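Local coordinates for BAR/IMD domain-containing adapter protein 2-like 2 (Mus musculus, PDB 3OK8) that binds phosphoinositides through its I-BAR (IMD) domain and induces planar or gently curved membrane structures, at residues Y124-C138 with V160-S174. Numbering follows the deposited sequence.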
# COMPACT_ATOMS: atom_id res chain seq x y z
N TYR A 124 -10.95 6.04 44.85
CA TYR A 124 -12.30 5.53 45.01
C TYR A 124 -12.38 4.43 46.05
O TYR A 124 -13.21 4.49 46.95
CB TYR A 124 -12.84 4.99 43.69
CG TYR A 124 -14.07 4.15 43.88
CD1 TYR A 124 -14.01 2.76 43.79
CD2 TYR A 124 -15.29 4.73 44.17
CE1 TYR A 124 -15.14 1.99 43.97
CE2 TYR A 124 -16.42 3.96 44.35
CZ TYR A 124 -16.34 2.60 44.25
OH TYR A 124 -17.48 1.84 44.44
N GLU A 125 -11.53 3.42 45.94
CA GLU A 125 -11.58 2.33 46.90
C GLU A 125 -11.43 2.83 48.34
O GLU A 125 -12.23 2.48 49.21
CB GLU A 125 -10.53 1.27 46.59
CG GLU A 125 -10.88 -0.08 47.18
CD GLU A 125 -9.78 -1.09 47.01
OE1 GLU A 125 -9.06 -1.04 45.99
OE2 GLU A 125 -9.63 -1.94 47.92
N ILE A 126 -10.41 3.64 48.58
CA ILE A 126 -10.10 4.14 49.91
C ILE A 126 -11.23 4.98 50.49
O ILE A 126 -11.49 4.92 51.68
CB ILE A 126 -8.79 4.94 49.93
CG1 ILE A 126 -8.30 5.13 51.36
CG2 ILE A 126 -8.97 6.28 49.25
CD1 ILE A 126 -6.99 5.88 51.47
N GLU A 127 -11.91 5.77 49.66
CA GLU A 127 -13.01 6.58 50.17
C GLU A 127 -14.20 5.71 50.49
O GLU A 127 -14.93 5.98 51.44
CB GLU A 127 -13.42 7.69 49.21
CG GLU A 127 -14.57 8.53 49.76
CD GLU A 127 -14.87 9.80 48.98
OE1 GLU A 127 -15.82 10.51 49.38
OE2 GLU A 127 -14.18 10.10 47.98
N TYR A 128 -14.41 4.66 49.70
CA TYR A 128 -15.50 3.73 49.94
C TYR A 128 -15.31 3.01 51.27
O TYR A 128 -16.24 2.91 52.07
CB TYR A 128 -15.59 2.72 48.79
CG TYR A 128 -16.72 1.72 48.92
CD1 TYR A 128 -16.57 0.58 49.70
CD2 TYR A 128 -17.92 1.91 48.26
CE1 TYR A 128 -17.59 -0.34 49.82
CE2 TYR A 128 -18.94 1.00 48.37
CZ TYR A 128 -18.77 -0.12 49.15
OH TYR A 128 -19.79 -1.03 49.26
N ARG A 129 -14.10 2.53 51.51
CA ARG A 129 -13.78 1.86 52.76
C ARG A 129 -14.05 2.73 54.00
O ARG A 129 -14.57 2.25 55.00
CB ARG A 129 -12.32 1.36 52.74
CG ARG A 129 -12.14 -0.16 52.50
CD ARG A 129 -12.19 -0.58 51.02
NE ARG A 129 -13.42 -1.30 50.68
CZ ARG A 129 -13.51 -2.62 50.52
NH1 ARG A 129 -14.68 -3.17 50.21
NH2 ARG A 129 -12.44 -3.38 50.67
N HIS A 130 -13.71 4.02 53.92
CA HIS A 130 -13.90 4.93 55.06
C HIS A 130 -15.37 5.18 55.38
O HIS A 130 -15.80 5.01 56.52
CB HIS A 130 -13.19 6.26 54.80
CG HIS A 130 -11.70 6.18 54.90
ND1 HIS A 130 -11.02 4.98 54.84
CD2 HIS A 130 -10.77 7.14 55.04
CE1 HIS A 130 -9.72 5.22 54.95
NE2 HIS A 130 -9.54 6.52 55.07
N ARG A 131 -16.11 5.61 54.36
CA ARG A 131 -17.54 5.85 54.48
C ARG A 131 -18.23 4.60 55.00
O ARG A 131 -19.09 4.67 55.89
CB ARG A 131 -18.12 6.21 53.11
CG ARG A 131 -17.66 7.55 52.59
CD ARG A 131 -18.33 7.92 51.27
NE ARG A 131 -17.96 9.27 50.86
CZ ARG A 131 -18.64 10.36 51.19
NH1 ARG A 131 -19.74 10.27 51.92
NH2 ARG A 131 -18.22 11.55 50.78
N ALA A 132 -17.83 3.46 54.45
CA ALA A 132 -18.36 2.17 54.85
C ALA A 132 -18.12 1.95 56.34
O ALA A 132 -19.02 1.56 57.08
CB ALA A 132 -17.74 1.06 54.04
N ALA A 133 -16.89 2.23 56.77
CA ALA A 133 -16.50 2.03 58.15
C ALA A 133 -17.17 3.03 59.09
O ALA A 133 -17.80 2.64 60.07
CB ALA A 133 -14.99 2.12 58.29
N ASN A 134 -17.03 4.31 58.78
CA ASN A 134 -17.63 5.36 59.59
C ASN A 134 -19.15 5.22 59.66
O ASN A 134 -19.78 5.65 60.62
CB ASN A 134 -17.25 6.75 59.07
CG ASN A 134 -15.95 7.25 59.67
OD1 ASN A 134 -15.58 6.89 60.79
ND2 ASN A 134 -15.25 8.11 58.93
N LEU A 135 -19.72 4.59 58.64
CA LEU A 135 -21.17 4.40 58.61
C LEU A 135 -21.61 3.24 59.49
O LEU A 135 -22.44 3.42 60.36
CB LEU A 135 -21.67 4.20 57.18
CG LEU A 135 -23.17 3.96 57.02
CD1 LEU A 135 -23.98 4.99 57.80
CD2 LEU A 135 -23.54 4.00 55.54
N GLU A 136 -21.05 2.06 59.26
CA GLU A 136 -21.49 0.86 59.98
C GLU A 136 -21.18 0.95 61.46
O GLU A 136 -21.80 0.26 62.27
CB GLU A 136 -20.86 -0.40 59.39
CG GLU A 136 -19.53 -0.81 60.00
CD GLU A 136 -18.93 -2.04 59.31
OE1 GLU A 136 -19.67 -2.74 58.59
OE2 GLU A 136 -17.71 -2.29 59.48
N LYS A 137 -20.22 1.80 61.83
CA LYS A 137 -19.88 1.97 63.23
C LYS A 137 -20.89 2.90 63.89
O LYS A 137 -21.28 2.68 65.03
CB LYS A 137 -18.47 2.53 63.40
CG LYS A 137 -18.42 3.97 63.88
CD LYS A 137 -17.04 4.28 64.41
CE LYS A 137 -16.61 3.20 65.39
NZ LYS A 137 -15.13 3.18 65.62
N CYS A 138 -21.32 3.92 63.16
CA CYS A 138 -22.36 4.80 63.64
C CYS A 138 -23.65 4.02 63.82
O CYS A 138 -24.42 4.29 64.74
CB CYS A 138 -22.59 5.97 62.67
SG CYS A 138 -21.56 7.43 62.97
N VAL A 160 -26.78 8.98 61.20
CA VAL A 160 -26.61 7.74 60.44
C VAL A 160 -27.32 7.82 59.09
O VAL A 160 -26.79 7.39 58.07
CB VAL A 160 -27.11 6.52 61.23
CG1 VAL A 160 -27.41 5.36 60.30
CG2 VAL A 160 -26.10 6.12 62.28
N ASN A 161 -28.53 8.37 59.09
CA ASN A 161 -29.32 8.42 57.87
C ASN A 161 -28.73 9.34 56.80
O ASN A 161 -28.79 9.02 55.62
CB ASN A 161 -30.79 8.78 58.16
CG ASN A 161 -31.60 7.57 58.63
OD1 ASN A 161 -31.09 6.45 58.69
ND2 ASN A 161 -32.87 7.80 58.95
N ARG A 162 -28.14 10.47 57.21
CA ARG A 162 -27.48 11.36 56.25
C ARG A 162 -26.18 10.74 55.75
O ARG A 162 -25.80 10.91 54.59
CB ARG A 162 -27.21 12.74 56.86
CG ARG A 162 -25.92 12.81 57.66
CD ARG A 162 -25.83 14.08 58.49
NE ARG A 162 -25.07 13.87 59.72
CZ ARG A 162 -23.74 13.86 59.79
NH1 ARG A 162 -23.14 13.66 60.95
NH2 ARG A 162 -23.02 14.04 58.69
N LEU A 163 -25.50 10.02 56.64
CA LEU A 163 -24.25 9.35 56.32
C LEU A 163 -24.46 8.30 55.22
O LEU A 163 -23.61 8.10 54.35
CB LEU A 163 -23.68 8.70 57.57
CG LEU A 163 -22.16 8.71 57.78
CD1 LEU A 163 -21.59 10.08 57.49
CD2 LEU A 163 -21.86 8.29 59.21
N HIS A 164 -25.61 7.64 55.26
CA HIS A 164 -26.00 6.66 54.26
C HIS A 164 -26.47 7.31 52.97
O HIS A 164 -26.30 6.75 51.89
CB HIS A 164 -27.11 5.77 54.81
CG HIS A 164 -27.63 4.77 53.82
ND1 HIS A 164 -28.81 4.95 53.14
CD2 HIS A 164 -27.12 3.59 53.41
CE1 HIS A 164 -29.02 3.91 52.35
NE2 HIS A 164 -28.01 3.07 52.49
N ALA A 165 -27.08 8.49 53.09
CA ALA A 165 -27.49 9.23 51.90
C ALA A 165 -26.26 9.70 51.11
O ALA A 165 -26.22 9.58 49.89
CB ALA A 165 -28.38 10.42 52.29
N GLN A 166 -25.27 10.22 51.83
CA GLN A 166 -24.01 10.67 51.24
C GLN A 166 -23.26 9.54 50.54
O GLN A 166 -22.64 9.73 49.48
CB GLN A 166 -23.12 11.27 52.32
CG GLN A 166 -23.73 12.48 53.00
CD GLN A 166 -22.88 13.00 54.13
OE1 GLN A 166 -21.86 12.41 54.49
NE2 GLN A 166 -23.30 14.12 54.70
N MET A 167 -23.30 8.35 51.14
CA MET A 167 -22.67 7.19 50.53
C MET A 167 -23.41 6.75 49.27
O MET A 167 -22.78 6.30 48.31
CB MET A 167 -22.55 6.04 51.53
CG MET A 167 -21.65 4.91 51.03
SD MET A 167 -21.06 3.83 52.34
CE MET A 167 -20.04 2.66 51.43
N GLN A 168 -24.73 6.87 49.26
CA GLN A 168 -25.49 6.57 48.05
C GLN A 168 -25.08 7.52 46.94
O GLN A 168 -24.86 7.11 45.80
CB GLN A 168 -27.00 6.68 48.29
CG GLN A 168 -27.61 5.48 49.01
CD GLN A 168 -29.12 5.60 49.19
OE1 GLN A 168 -29.62 6.66 49.55
NE2 GLN A 168 -29.83 4.52 48.93
N ALA A 169 -24.96 8.81 47.28
CA ALA A 169 -24.57 9.84 46.34
C ALA A 169 -23.20 9.56 45.75
O ALA A 169 -23.05 9.50 44.53
CB ALA A 169 -24.58 11.20 47.00
N PHE A 170 -22.22 9.40 46.63
CA PHE A 170 -20.83 9.11 46.27
C PHE A 170 -20.69 7.86 45.40
O PHE A 170 -20.11 7.91 44.32
CB PHE A 170 -19.99 8.96 47.56
CG PHE A 170 -18.76 8.10 47.41
CD1 PHE A 170 -18.82 6.73 47.62
CD2 PHE A 170 -17.53 8.67 47.11
CE1 PHE A 170 -17.69 5.94 47.51
CE2 PHE A 170 -16.40 7.88 47.00
CZ PHE A 170 -16.48 6.51 47.20
N VAL A 171 -21.22 6.74 45.88
CA VAL A 171 -21.19 5.49 45.14
C VAL A 171 -21.84 5.62 43.77
O VAL A 171 -21.37 5.05 42.79
CB VAL A 171 -21.90 4.38 45.96
CG1 VAL A 171 -23.10 3.83 45.21
CG2 VAL A 171 -20.92 3.28 46.36
N SER A 172 -22.93 6.39 43.69
CA SER A 172 -23.66 6.55 42.44
C SER A 172 -22.86 7.41 41.47
O SER A 172 -22.82 7.16 40.27
CB SER A 172 -25.01 7.20 42.72
OG SER A 172 -25.68 7.53 41.51
N GLU A 173 -22.21 8.43 42.02
CA GLU A 173 -21.41 9.37 41.24
C GLU A 173 -20.12 8.72 40.73
O GLU A 173 -19.66 9.03 39.62
CB GLU A 173 -21.09 10.60 42.10
CG GLU A 173 -20.06 11.54 41.49
CD GLU A 173 -20.54 12.18 40.18
OE1 GLU A 173 -21.73 12.54 40.11
OE2 GLU A 173 -19.71 12.32 39.25
N SER A 174 -19.54 7.84 41.54
CA SER A 174 -18.30 7.15 41.18
C SER A 174 -18.49 6.23 39.99
O SER A 174 -17.63 6.18 39.09
CB SER A 174 -17.80 6.34 42.37
OG SER A 174 -17.27 7.19 43.37
O HOH W 1 -19.44 3.09 42.83
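Segments 124-138 and 160-174, from the long helices 71-147 and 153-217, run antiparallel with their axes 9.6 Å apart at closest approach and 156° between their directions, forming part of the three-helix bundle of the I-BAR domain. Packing is knobs-into-holes: Leu135 fits among Val160, Leu163, His164 and Met167, Met167 among Tyr128, Arg131, Ala132 and Leu135, and Phe170 among Tyr124, Glu127, Tyr128 and Arg131. With CG anti to the backbone N (chi1 -168°) and the chain extended beyond it, Met167 lays CE over one face of the Tyr128 ring, 3.8 Å from its centroid, while Val171 CG2 meets the ring edge. Arg131 CD covers a face of Phe170, the guanidinium plane tilted 23° against the ring plane. One turn back, Glu127 OE1 accepts both hydrogen bonds of a side-on salt bridge, in the guanidinium plane, from Arg131 NE (2.9 Å) and Arg131 NH2 (3.0 Å). With an alanine in place of Glu127, the Arg131 charge would probably lose this mate and its guanidinium be freer to swing off Phe170. Helix 5-66 adds Tyr11 against Tyr128 and Phe10 against Val171. A water bridges the helices, 2.8 Å from Tyr124 OH and donating to Val171 O.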